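Local coordinates for protein bifunctional enzyme cysn/cysc (Mycobacterium tuberculosis, PDB 4BZX) that phosphorylates adenosine-5'-phosphosulfate at its 3'-hydroxyl with ATP, the APS kinase step of sulfate activation, at residues A[22-27]-A[162-167]; A[48-53]-A[62-67]; A[85-90]-A[141-146]. All blocks are in the same frame, centred on the assembly; numbering follows the deposited sequence.

How the contacts relate
From the N terminus, strand 5-10 leads into helix 17-30, whose residues 22-27 wait until the last helix of the chain, 160-172, to be met by residues 162-167. Contact 1 therefore closes a loop that holds both other contacts. Within that loop, contact 2 closes first and locally, folding loop 48-53 back on helix 55-74. Contact 3 follows in series, joining residues 85-90, just beyond strand 78-82, to loop residues 141-146. Contacts 2 and 3 have centres about 15 Å apart, touch through Leu62, and both reach adenosine-5'-phosphosulfate. Contact 1 lies on the opposite side of the chain's centre, its centre about 25 Å from that of contact 2 and about 24 Å from that of contact 3.

Contact 1: residues A[22-27]-A[162-167]; sequences MLVERK and EQAQEV. With ANP (phosphoaminophosphonic acid-adenylate ester), chain D; EDO (1,2-ethanediol), chain G.
With CG1 anti to the backbone N (chi1 172°), Val24 turns its other methyl, CG2, toward the facing helix, where it lies 3.6 Å from Ala164 CB. The same methyl reaches the branch point of Val167, CG2 to CB being 3.8 Å, and so fills the angle between two residues one helical turn apart. Leu23 meets Ala164 from another side, its CG 3.8 Å from the alanine CB, while the aliphatic part of Lys27 runs past that methyl with CE at 3.9 Å. Close approach at the alanine is plain in the backbone too: the CA atoms of Val24 and Ala164 are 5.0 Å apart, and the short axes cross at -66° with 8.7 Å between them. Helices 17-30 and 160-172 pack here on one flank of the parallel sheet of a P-loop kinase fold, Val167 also touching Leu152 of the outermost strand 152-154. A bend at chi4 (-68°) carries Lys27 NZ to a water 2.6 Å away, which donates to Gln165 OE1; the ammonium also forms a salt bridge with Asp161. Gln165 reaches this edge although its CB points away, and its amide NE2 is bonded to Asp169. Next to the alanine, Gln163 extends toward the nucleotide, where its OE1 accepts from N6 of the bound ATP analogue at 3.2 Å.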
loop_
_atom_site.group_PDB
_atom_site.type_symbol
_atom_site.label_atom_id
_atom_site.label_comp_id
_atom_site.label_asym_id
_atom_site.label_seq_id
_atom_site.Cartn_x
_atom_site.Cartn_y
_atom_site.Cartn_z
ATOM N N MET A 22 8.677 2.843 -3.155
ATOM C CA MET A 22 9.746 2.756 -4.128
ATOM C C MET A 22 11.096 3.244 -3.573
ATOM O O MET A 22 12.172 2.696 -3.927
ATOM C CB MET A 22 9.372 3.530 -5.386
ATOM C CG MET A 22 8.258 2.847 -6.158
ATOM S SD MET A 22 8.554 1.237 -6.928
ATOM C CE MET A 22 9.667 1.701 -8.262
ATOM N N LEU A 23 11.059 4.248 -2.723
ATOM C CA LEU A 23 12.283 4.731 -2.118
ATOM C C LEU A 23 12.820 3.736 -1.104
ATOM O O LEU A 23 14.051 3.529 -1.008
ATOM C CB LEU A 23 12.093 6.130 -1.502
ATOM C CG LEU A 23 13.392 6.812 -1.092
ATOM C CD1 LEU A 23 14.482 6.700 -2.179
ATOM C CD2 LEU A 23 13.054 8.288 -0.852
ATOM N N VAL A 24 11.928 3.117 -0.324
ATOM C CA VAL A 24 12.369 2.032 0.554
ATOM C C VAL A 24 13.020 0.915 -0.233
ATOM O O VAL A 24 14.078 0.383 0.204
ATOM C CB VAL A 24 11.203 1.472 1.463
ATOM C CG1 VAL A 24 11.649 0.229 2.197
ATOM C CG2 VAL A 24 10.615 2.541 2.369
ATOM N N GLU A 25 12.426 0.536 -1.367
ATOM C CA GLU A 25 12.982 -0.532 -2.191
ATOM C C GLU A 25 14.399 -0.176 -2.639
ATOM O O GLU A 25 15.319 -0.975 -2.450
ATOM C CB GLU A 25 12.121 -0.782 -3.392
ATOM C CG GLU A 25 12.602 -1.948 -4.233
ATOM C CD GLU A 25 11.930 -2.024 -5.621
ATOM O OE1 GLU A 25 11.918 -1.005 -6.340
ATOM O OE2 GLU A 25 11.324 -3.045 -5.925
ATOM N N ARG A 26 14.596 1.063 -3.064
ATOM C CA ARG A 26 15.885 1.519 -3.555
ATOM C C ARG A 26 16.923 1.504 -2.434
ATOM O O ARG A 26 18.070 0.969 -2.643
ATOM C CB ARG A 26 15.774 2.921 -4.222
ATOM C CG ARG A 26 16.992 3.447 -5.008
ATOM C CD ARG A 26 16.619 4.786 -5.769
ATOM N NE ARG A 26 15.777 4.611 -6.986
ATOM C CZ ARG A 26 14.439 4.760 -7.073
ATOM N NH1 ARG A 26 13.683 5.125 -6.035
ATOM N NH2 ARG A 26 13.828 4.545 -8.239
ATOM N N LYS A 27 16.557 2.042 -1.254
ATOM C CA LYS A 27 17.428 2.108 -0.124
ATOM C C LYS A 27 17.845 0.735 0.336
ATOM O O LYS A 27 19.017 0.504 0.653
ATOM C CB LYS A 27 16.821 2.843 1.063
ATOM C CG LYS A 27 16.621 4.324 0.845
ATOM C CD LYS A 27 15.977 4.894 2.126
ATOM C CE LYS A 27 15.935 6.366 2.104
ATOM N NZ LYS A 27 17.283 7.053 2.200
ATOM N N GLU A 162 12.986 10.773 4.135
ATOM C CA GLU A 162 12.872 10.535 5.578
ATOM C C GLU A 162 11.759 9.526 5.983
ATOM O O GLU A 162 11.905 8.758 6.967
ATOM C CB GLU A 162 12.718 11.861 6.336
ATOM C CG GLU A 162 14.032 12.682 6.457
ATOM C CD GLU A 162 13.893 14.047 7.177
ATOM O OE1 GLU A 162 12.752 14.544 7.382
ATOM O OE2 GLU A 162 14.934 14.648 7.537
ATOM N N GLN A 163 10.626 9.599 5.301
ATOM C CA GLN A 163 9.544 8.661 5.495
ATOM C C GLN A 163 10.020 7.243 5.163
ATOM O O GLN A 163 9.693 6.295 5.886
ATOM C CB GLN A 163 8.314 9.007 4.659
ATOM C CG GLN A 163 7.648 10.258 5.176
ATOM C CD GLN A 163 6.471 10.637 4.341
ATOM O OE1 GLN A 163 6.415 10.293 3.172
ATOM N NE2 GLN A 163 5.509 11.330 4.937
ATOM N N ALA A 164 10.768 7.102 4.056
ATOM C CA ALA A 164 11.345 5.817 3.726
ATOM C C ALA A 164 12.279 5.301 4.831
ATOM O O ALA A 164 12.256 4.102 5.203
ATOM C CB ALA A 164 12.075 5.875 2.399
ATOM N N GLN A 165 13.091 6.219 5.394
ATOM C CA GLN A 165 13.956 5.843 6.494
ATOM C C GLN A 165 13.127 5.430 7.727
ATOM O O GLN A 165 13.509 4.493 8.435
ATOM C CB GLN A 165 14.990 6.909 6.793
ATOM C CG GLN A 165 16.020 6.433 7.803
ATOM C CD GLN A 165 16.835 5.321 7.247
ATOM O OE1 GLN A 165 17.267 5.367 6.069
ATOM N NE2 GLN A 165 17.042 4.283 8.050
ATOM N N GLU A 166 11.982 6.046 7.977
ATOM C CA GLU A 166 11.161 5.558 9.082
ATOM C C GLU A 166 10.629 4.107 8.910
ATOM O O GLU A 166 10.554 3.342 9.859
ATOM C CB GLU A 166 9.928 6.411 9.289
ATOM C CG GLU A 166 10.168 7.785 9.822
ATOM C CD GLU A 166 8.817 8.501 9.921
ATOM O OE1 GLU A 166 8.099 8.214 10.912
ATOM O OE2 GLU A 166 8.417 9.240 8.946
ATOM N N VAL A 167 10.263 3.768 7.683
ATOM C CA VAL A 167 9.833 2.369 7.340
ATOM C C VAL A 167 11.013 1.431 7.609
ATOM O O VAL A 167 10.888 0.381 8.220
ATOM C CB VAL A 167 9.333 2.246 5.902
ATOM C CG1 VAL A 167 9.031 0.786 5.612
ATOM C CG2 VAL A 167 8.110 3.123 5.667
HETATM P PG ANP D . -2.435 6.304 -5.555
HETATM O O1G ANP D . -3.346 7.167 -6.363
HETATM O O2G ANP D . -1.517 5.509 -6.453
HETATM O O3G ANP D . -3.173 5.328 -4.533
HETATM P PB ANP D . -0.156 7.060 -3.766
HETATM O O1B ANP D . -0.625 6.961 -2.314
HETATM O O2B ANP D . 0.694 5.948 -4.305
HETATM N N3B ANP D . -1.382 7.386 -4.779
HETATM P PA ANP D . 2.022 8.751 -4.698
HETATM O O1A ANP D . 1.779 8.540 -6.158
HETATM O O2A ANP D . 3.170 8.011 -4.077
HETATM O O3A ANP D . 0.673 8.516 -3.887
HETATM O "O5'" ANP D . 2.204 10.330 -4.264
HETATM C "C5'" ANP D . 1.343 11.379 -4.574
HETATM C "C4'" ANP D . 2.210 12.646 -4.476
HETATM O "O4'" ANP D . 2.318 13.045 -3.164
HETATM C "C3'" ANP D . 3.615 12.385 -4.972
HETATM O "O3'" ANP D . 3.721 12.957 -6.281
HETATM C "C2'" ANP D . 4.523 13.039 -3.990
HETATM O "O2'" ANP D . 5.242 14.064 -4.656
HETATM C "C1'" ANP D . 3.627 13.632 -2.971
HETATM N N9 ANP D . 4.190 13.283 -1.679
HETATM C C8 ANP D . 4.021 12.096 -1.030
HETATM N N7 ANP D . 4.662 12.103 0.170
HETATM C C5 ANP D . 5.282 13.312 0.266
HETATM C C6 ANP D . 6.122 14.009 1.264
HETATM N N6 ANP D . 6.459 13.358 2.392
HETATM N N1 ANP D . 6.540 15.285 0.993
HETATM C C2 ANP D . 6.222 15.926 -0.153
HETATM N N3 ANP D . 5.444 15.366 -1.089
HETATM C C4 ANP D . 4.959 14.092 -0.944
HETATM C C1 EDO G . 18.651 2.251 5.095
HETATM O O1 EDO G . 18.910 3.547 4.636
HETATM C C2 EDO G . 19.675 1.988 6.190
HETATM O O2 EDO G . 19.148 2.449 7.421
HETATM O O HOH W 1 18.113 7.449 4.674
#

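Contact 2: residues A[48-53]-A[62-67]; sequences NADLGF and LRRLSH. With ADX (adenosine-5'-phosphosulfate), chain C; EDO (1,2-ethanediol), chain H.
Asn48 to Leu51 form a type I beta turn, closed by a bond from Leu51 N to Asn48 O of 3.1 Å, and the CA atoms that come nearest each other between it and segment 62-67, those of Asn48 and Arg64, are 8.2 Å apart, which leaves side chains to bridge the distance. Arg64 does most of this. Its chain is extended from CG to NE, and its guanidinium grips the Asp50 carboxylate end-on: NH1 to OD1 and NH2 to OD2 are each 2.8 Å, both oxygens using syn lone pairs. The two flat groups are nearly coplanar, 18° apart, and the NH2 bond is almost straight at 174°. Asp50 reaches the arginine with chi1 at 59°, which sets CG between its backbone N and carbonyl carbon. At 3.0 Å, NH1 also meets an OD1 lone pair in the carbonyl plane of Asn48, while OD1 itself sits off the guanidinium plane. Leu51 CD1 lies over one guanidinium face, toward its rim, 3.7 Å from NH1. With NE paired to Glu60, the guanidinium is held along two edges, which fixes its rotation. On the other side of Asn48, ND2 packs against Leu65 CD2. The same two segments supply substrate contacts: one face of the Phe53 ring lies over the adenine of adenosine-5'-phosphosulfate, with C5 above its centre, and Leu62 CD2 approaches sulfate oxygen O1B. The arrangement is thus a salt-bridged loop folded onto a helix beside the nucleoside and sulfate ends of the APS site of an adenylylsulfate kinase.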
loop_
_atom_site.group_PDB
_atom_site.type_symbol
_atom_site.label_atom_id
_atom_site.label_comp_id
_atom_site.label_asym_id
_atom_site.label_seq_id
_atom_site.Cartn_x
_atom_site.Cartn_y
_atom_site.Cartn_z
ATOM N N ASN A 48 -4.036 -8.133 -12.168
ATOM C CA ASN A 48 -5.334 -7.611 -11.785
ATOM C C ASN A 48 -6.051 -6.755 -12.798
ATOM O O ASN A 48 -7.002 -6.046 -12.441
ATOM C CB ASN A 48 -5.188 -6.944 -10.439
ATOM C CG ASN A 48 -4.775 -7.943 -9.396
ATOM O OD1 ASN A 48 -5.186 -9.110 -9.427
ATOM N ND2 ASN A 48 -3.911 -7.554 -8.566
ATOM N N ALA A 49 -5.715 -6.933 -14.083
ATOM C CA ALA A 49 -6.389 -6.178 -15.164
ATOM C C ALA A 49 -7.852 -6.471 -15.393
ATOM O O ALA A 49 -8.571 -5.693 -16.057
ATOM C CB ALA A 49 -5.621 -6.319 -16.479
ATOM N N ASP A 50 -8.322 -7.575 -14.834
ATOM C CA ASP A 50 -9.718 -7.971 -14.941
ATOM C C ASP A 50 -10.606 -7.328 -13.872
ATOM O O ASP A 50 -11.848 -7.510 -13.883
ATOM C CB ASP A 50 -9.849 -9.496 -14.873
ATOM C CG ASP A 50 -9.299 -10.103 -13.563
ATOM O OD1 ASP A 50 -8.291 -9.603 -13.022
ATOM O OD2 ASP A 50 -9.880 -11.115 -13.080
ATOM N N LEU A 51 -10.010 -6.570 -12.961
ATOM C CA LEU A 51 -10.746 -6.022 -11.840
ATOM C C LEU A 51 -10.928 -4.516 -11.960
ATOM O O LEU A 51 -10.017 -3.805 -12.359
ATOM C CB LEU A 51 -9.989 -6.353 -10.528
ATOM C CG LEU A 51 -9.736 -7.841 -10.292
ATOM C CD1 LEU A 51 -8.842 -8.009 -9.117
ATOM C CD2 LEU A 51 -11.069 -8.586 -10.156
ATOM N N GLY A 52 -12.081 -4.061 -11.493
ATOM C CA GLY A 52 -12.376 -2.649 -11.332
ATOM C C GLY A 52 -12.342 -2.211 -9.874
ATOM O O GLY A 52 -11.520 -2.677 -9.069
ATOM N N PHE A 53 -13.221 -1.255 -9.571
ATOM C CA PHE A 53 -13.223 -0.544 -8.257
ATOM C C PHE A 53 -14.466 -0.717 -7.482
ATOM O O PHE A 53 -14.622 -0.120 -6.439
ATOM C CB PHE A 53 -12.840 0.917 -8.497
ATOM C CG PHE A 53 -11.416 1.060 -8.954
ATOM C CD1 PHE A 53 -10.380 0.952 -8.003
ATOM C CD2 PHE A 53 -11.102 1.145 -10.263
ATOM C CE1 PHE A 53 -9.031 1.058 -8.427
ATOM C CE2 PHE A 53 -9.798 1.270 -10.682
ATOM C CZ PHE A 53 -8.780 1.191 -9.782
ATOM N N LEU A 62 -6.934 -7.228 -3.625
ATOM C CA LEU A 62 -6.133 -7.246 -2.406
ATOM C C LEU A 62 -5.911 -8.694 -1.888
ATOM O O LEU A 62 -4.804 -9.020 -1.370
ATOM C CB LEU A 62 -6.742 -6.339 -1.416
ATOM C CG LEU A 62 -6.845 -4.872 -1.884
ATOM C CD1 LEU A 62 -7.770 -4.081 -0.986
ATOM C CD2 LEU A 62 -5.447 -4.273 -2.006
ATOM N N ARG A 63 -6.889 -9.568 -2.083
ATOM C CA ARG A 63 -6.676 -11.007 -1.811
ATOM C C ARG A 63 -5.538 -11.572 -2.640
ATOM O O ARG A 63 -4.651 -12.297 -2.153
ATOM C CB ARG A 63 -7.998 -11.794 -2.075
ATOM C CG ARG A 63 -7.926 -13.254 -1.677
ATOM C CD ARG A 63 -9.139 -14.041 -2.197
ATOM N NE ARG A 63 -9.052 -14.297 -3.619
ATOM C CZ ARG A 63 -8.275 -15.208 -4.221
ATOM N NH1 ARG A 63 -7.582 -16.089 -3.527
ATOM N NH2 ARG A 63 -8.275 -15.328 -5.541
ATOM N N ARG A 64 -5.566 -11.282 -3.920
ATOM C CA ARG A 64 -4.566 -11.744 -4.775
ATOM C C ARG A 64 -3.201 -11.173 -4.406
ATOM O O ARG A 64 -2.173 -11.887 -4.379
ATOM C CB ARG A 64 -4.920 -11.396 -6.216
ATOM C CG ARG A 64 -6.096 -12.155 -6.835
ATOM C CD ARG A 64 -6.300 -11.670 -8.249
ATOM N NE ARG A 64 -7.575 -12.057 -8.830
ATOM C CZ ARG A 64 -7.977 -11.711 -10.061
ATOM N NH1 ARG A 64 -7.214 -10.911 -10.811
ATOM N NH2 ARG A 64 -9.161 -12.044 -10.505
ATOM N N LEU A 65 -3.170 -9.848 -4.188
ATOM C CA LEU A 65 -1.927 -9.230 -3.796
ATOM C C LEU A 65 -1.364 -9.840 -2.495
ATOM O O LEU A 65 -0.162 -9.985 -2.358
ATOM C CB LEU A 65 -2.177 -7.752 -3.618
ATOM C CG LEU A 65 -2.344 -6.914 -4.872
ATOM C CD1 LEU A 65 -2.546 -5.448 -4.477
ATOM C CD2 LEU A 65 -1.100 -7.143 -5.752
ATOM N N SER A 66 -2.225 -10.160 -1.559
ATOM C CA SER A 66 -1.747 -10.738 -0.304
ATOM C C SER A 66 -1.087 -12.095 -0.528
ATOM O O SER A 66 -0.038 -12.340 0.056
ATOM C CB SER A 66 -2.808 -10.761 0.780
ATOM O OG SER A 66 -3.859 -11.695 0.517
ATOM N N HIS A 67 -1.660 -12.977 -1.393
ATOM C CA HIS A 67 -1.021 -14.235 -1.737
ATOM C C HIS A 67 0.277 -14.119 -2.519
ATOM O O HIS A 67 1.245 -14.826 -2.188
ATOM C CB HIS A 67 -1.988 -15.063 -2.569
ATOM C CG HIS A 67 -3.066 -15.660 -1.768
ATOM N ND1 HIS A 67 -2.826 -16.648 -0.825
ATOM C CD2 HIS A 67 -4.394 -15.452 -1.781
ATOM C CE1 HIS A 67 -3.967 -16.963 -0.249
ATOM N NE2 HIS A 67 -4.932 -16.302 -0.853
HETATM S SB ADX C . -7.642 -0.884 -3.942
HETATM O O1B ADX C . -6.656 -1.133 -2.920
HETATM O O2B ADX C . -8.811 -0.171 -3.455
HETATM O O3B ADX C . -8.042 -2.100 -4.701
HETATM P PA ADX C . -5.497 0.042 -5.656
HETATM O O1A ADX C . -5.328 -1.334 -6.222
HETATM O O2A ADX C . -4.449 0.580 -4.776
HETATM O O3A ADX C . -6.988 0.088 -4.987
HETATM O "O5'" ADX C . -5.736 0.982 -6.932
HETATM C "C5'" ADX C . -5.782 2.362 -6.688
HETATM C "C4'" ADX C . -5.161 3.001 -7.948
HETATM O "O4'" ADX C . -6.157 3.179 -8.974
HETATM C "C3'" ADX C . -4.595 4.330 -7.553
HETATM O "O3'" ADX C . -3.289 4.423 -8.180
HETATM C "C2'" ADX C . -5.601 5.263 -8.098
HETATM O "O2'" ADX C . -4.847 6.417 -8.543
HETATM C "C1'" ADX C . -6.368 4.618 -9.227
HETATM N N9 ADX C . -7.823 4.645 -9.268
HETATM C C8 ADX C . -8.577 4.671 -10.417
HETATM N N7 ADX C . -9.866 4.629 -10.158
HETATM C C5 ADX C . -9.971 4.593 -8.800
HETATM C C6 ADX C . -11.110 4.595 -7.911
HETATM N N6 ADX C . -12.362 4.581 -8.421
HETATM N N1 ADX C . -10.831 4.574 -6.588
HETATM C C2 ADX C . -9.590 4.589 -6.139
HETATM N N3 ADX C . -8.470 4.619 -6.915
HETATM C C4 ADX C . -8.645 4.604 -8.240
HETATM C C1 EDO H . -7.965 -15.625 1.177
HETATM O O1 EDO H . -9.392 -15.607 1.158
HETATM C C2 EDO H . -7.580 -16.943 0.561
HETATM O O2 EDO H . -7.510 -16.802 -0.849
#

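Contact 3: residues A[85-90]-A[141-146]; sequences SPLAEH and DSPYQR. With ADX (adenosine-5'-phosphosulfate), chain C; EDO (1,2-ethanediol), chain E.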
loop_
_atom_site.group_PDB
_atom_site.type_symbol
_atom_site.label_atom_id
_atom_site.label_comp_id
_atom_site.label_asym_id
_atom_site.label_seq_id
_atom_site.Cartn_x
_atom_site.Cartn_y
_atom_site.Cartn_z
ATOM N N SER A 85 -6.249 -0.150 -0.140
ATOM C CA SER A 85 -6.785 -1.031 0.904
ATOM C C SER A 85 -7.844 -0.330 1.778
ATOM O O SER A 85 -7.575 -0.107 2.966
ATOM C CB SER A 85 -5.649 -1.497 1.808
ATOM O OG SER A 85 -4.731 -2.250 1.072
ATOM N N PRO A 86 -8.928 0.195 1.165
ATOM C CA PRO A 86 -9.803 1.144 1.858
ATOM C C PRO A 86 -10.591 0.621 3.092
ATOM O O PRO A 86 -10.930 1.412 3.975
ATOM C CB PRO A 86 -10.719 1.645 0.764
ATOM C CG PRO A 86 -10.774 0.507 -0.271
ATOM C CD PRO A 86 -9.408 -0.093 -0.209
ATOM N N LEU A 87 -10.913 -0.660 3.138
ATOM C CA LEU A 87 -11.683 -1.217 4.207
ATOM C C LEU A 87 -10.825 -1.924 5.246
ATOM O O LEU A 87 -9.861 -2.612 4.922
ATOM C CB LEU A 87 -12.731 -2.157 3.671
ATOM C CG LEU A 87 -13.758 -1.582 2.734
ATOM C CD1 LEU A 87 -14.824 -2.612 2.338
ATOM C CD2 LEU A 87 -14.440 -0.370 3.370
ATOM N N ALA A 88 -11.213 -1.817 6.523
ATOM C CA ALA A 88 -10.557 -2.562 7.548
ATOM C C ALA A 88 -10.497 -4.045 7.223
ATOM O O ALA A 88 -9.480 -4.687 7.518
ATOM C CB ALA A 88 -11.247 -2.366 8.938
ATOM N N GLU A 89 -11.586 -4.580 6.658
ATOM C CA GLU A 89 -11.666 -6.010 6.311
ATOM C C GLU A 89 -10.607 -6.425 5.249
ATOM O O GLU A 89 -10.150 -7.588 5.252
ATOM C CB GLU A 89 -13.081 -6.440 5.861
ATOM C CG GLU A 89 -13.513 -5.959 4.505
ATOM C CD GLU A 89 -14.949 -6.329 4.094
ATOM O OE1 GLU A 89 -15.825 -6.431 4.945
ATOM O OE2 GLU A 89 -15.198 -6.461 2.879
ATOM N N HIS A 90 -10.262 -5.499 4.359
ATOM C CA HIS A 90 -9.188 -5.694 3.373
ATOM C C HIS A 90 -7.830 -5.864 4.044
ATOM O O HIS A 90 -7.098 -6.816 3.739
ATOM C CB HIS A 90 -9.089 -4.509 2.396
ATOM C CG HIS A 90 -10.310 -4.291 1.572
ATOM N ND1 HIS A 90 -10.623 -3.098 0.980
ATOM C CD2 HIS A 90 -11.298 -5.153 1.239
ATOM C CE1 HIS A 90 -11.740 -3.238 0.296
ATOM N NE2 HIS A 90 -12.159 -4.493 0.434
ATOM N N ASP A 141 -16.629 9.467 -3.170
ATOM C CA ASP A 141 -17.899 8.725 -3.094
ATOM C C ASP A 141 -17.710 7.218 -2.955
ATOM O O ASP A 141 -18.524 6.440 -3.443
ATOM C CB ASP A 141 -18.747 9.042 -4.310
ATOM C CG ASP A 141 -18.126 8.558 -5.585
ATOM O OD1 ASP A 141 -16.884 8.545 -5.687
ATOM O OD2 ASP A 141 -18.878 8.134 -6.502
ATOM N N SER A 142 -16.652 6.811 -2.256
ATOM C CA SER A 142 -16.411 5.440 -1.906
ATOM C C SER A 142 -15.603 5.526 -0.587
ATOM O O SER A 142 -14.789 6.471 -0.409
ATOM C CB SER A 142 -15.644 4.715 -3.026
ATOM O OG SER A 142 -15.298 3.392 -2.693
ATOM N N PRO A 143 -15.829 4.600 0.330
ATOM C CA PRO A 143 -15.345 4.874 1.697
ATOM C C PRO A 143 -13.842 4.656 1.877
ATOM O O PRO A 143 -13.237 3.830 1.175
ATOM C CB PRO A 143 -16.130 3.902 2.547
ATOM C CG PRO A 143 -16.416 2.775 1.656
ATOM C CD PRO A 143 -16.701 3.411 0.300
ATOM N N TYR A 144 -13.252 5.347 2.860
ATOM C CA TYR A 144 -11.928 4.942 3.357
ATOM C C TYR A 144 -12.032 4.782 4.863
ATOM O O TYR A 144 -12.344 5.762 5.535
ATOM C CB TYR A 144 -10.825 5.980 2.976
ATOM C CG TYR A 144 -9.476 5.495 3.442
ATOM C CD1 TYR A 144 -8.762 4.519 2.718
ATOM C CD2 TYR A 144 -8.968 5.873 4.652
ATOM C CE1 TYR A 144 -7.546 3.988 3.210
ATOM C CE2 TYR A 144 -7.767 5.362 5.146
ATOM C CZ TYR A 144 -7.051 4.452 4.439
ATOM O OH TYR A 144 -5.917 3.860 4.995
ATOM N N GLN A 145 -11.796 3.582 5.403
ATOM C CA GLN A 145 -11.824 3.376 6.805
ATOM C C GLN A 145 -10.398 3.483 7.385
ATOM O O GLN A 145 -9.504 2.719 7.045
ATOM C CB GLN A 145 -12.388 2.004 7.150
ATOM C CG GLN A 145 -13.825 1.837 6.601
ATOM C CD GLN A 145 -14.425 0.495 6.920
ATOM O OE1 GLN A 145 -13.754 -0.560 6.927
ATOM N NE2 GLN A 145 -15.733 0.510 7.220
ATOM N N ARG A 146 -10.215 4.444 8.268
ATOM C CA ARG A 146 -8.878 4.707 8.827
ATOM C C ARG A 146 -8.435 3.556 9.745
ATOM O O ARG A 146 -9.199 3.124 10.626
ATOM C CB ARG A 146 -8.978 6.013 9.658
ATOM C CG ARG A 146 -9.181 7.233 8.772
ATOM C CD ARG A 146 -9.476 8.506 9.591
ATOM N NE ARG A 146 -8.387 8.739 10.497
ATOM C CZ ARG A 146 -7.223 9.290 10.169
ATOM N NH1 ARG A 146 -6.987 9.742 8.935
ATOM N NH2 ARG A 146 -6.308 9.453 11.115
HETATM S SB ADX C . -7.642 -0.884 -3.942
HETATM O O1B ADX C . -6.656 -1.133 -2.920
HETATM O O2B ADX C . -8.811 -0.171 -3.455
HETATM O O3B ADX C . -8.042 -2.100 -4.701
HETATM P PA ADX C . -5.497 0.042 -5.656
HETATM O O1A ADX C . -5.328 -1.334 -6.222
HETATM O O2A ADX C . -4.449 0.580 -4.776
HETATM O O3A ADX C . -6.988 0.088 -4.987
HETATM O "O5'" ADX C . -5.736 0.982 -6.932
HETATM C "C5'" ADX C . -5.782 2.362 -6.688
HETATM C "C4'" ADX C . -5.161 3.001 -7.948
HETATM O "O4'" ADX C . -6.157 3.179 -8.974
HETATM C "C3'" ADX C . -4.595 4.330 -7.553
HETATM O "O3'" ADX C . -3.289 4.423 -8.180
HETATM C "C2'" ADX C . -5.601 5.263 -8.098
HETATM O "O2'" ADX C . -4.847 6.417 -8.543
HETATM C "C1'" ADX C . -6.368 4.618 -9.227
HETATM N N9 ADX C . -7.823 4.645 -9.268
HETATM C C8 ADX C . -8.577 4.671 -10.417
HETATM N N7 ADX C . -9.866 4.629 -10.158
HETATM C C5 ADX C . -9.971 4.593 -8.800
HETATM C C6 ADX C . -11.110 4.595 -7.911
HETATM N N6 ADX C . -12.362 4.581 -8.421
HETATM N N1 ADX C . -10.831 4.574 -6.588
HETATM C C2 ADX C . -9.590 4.589 -6.139
HETATM N N3 ADX C . -8.470 4.619 -6.915
HETATM C C4 ADX C . -8.645 4.604 -8.240
HETATM C C1 EDO E . -7.896 10.231 5.826
HETATM O O1 EDO E . -8.802 9.260 6.361
HETATM C C2 EDO E . -6.567 9.493 5.742
HETATM O O2 EDO E . -5.465 10.304 5.366
HETATM O O HOH W 2 -14.208 -3.223 7.104
#
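Tyr144 lays its ring obliquely against Pro86, CD1 lying 3.6 Å from the proline CA and 4.0 Å from its CB. At chi1 -177° CG stands opposite the tyrosine's own N, which swings the ring off its chain toward Ser85 and Pro86, and its hydroxyl is hydrogen-bonded to Thr10. One residue earlier, the carbonyl oxygen of Pro143 touches the same Pro86 CB at 3.4 Å. The backbones then join directly: Gln145 N donates to Pro86 O at 2.7 Å, a nearly straight bond (167°). Gln145 makes a second link through its side chain. Extended beyond CG, it places OE1 to accept from Ala88 N at 2.9 Å, the donor lying in the plane of the glutamine's own carbonyl. This oxygen also accepts from a water that is in turn held by Glu89 N, so one glutamine oxygen serves the first two amides of helix 88-101, one directly and one through water. The partial positive charge expected at that helix start would favour such an acceptor. Leu87, at the N-cap position, crosses the glutamine with its CD2 3.6 Å from OE1, and the same methyl reaches Pro143 CG. Arg91 binds both Ser85 O and Gln145 O, adding a tie between the two chain sections. Ser85 N donates to sulfate oxygen O1B of adenosine-5'-phosphosulfate, and Pro86 CD packs on O2B. Taken with the position just after strand 78-82, these bonds describe a strand-to-helix connection at the sulfate end of the APS pocket, held against loop 141-146 in a P-loop kinase fold.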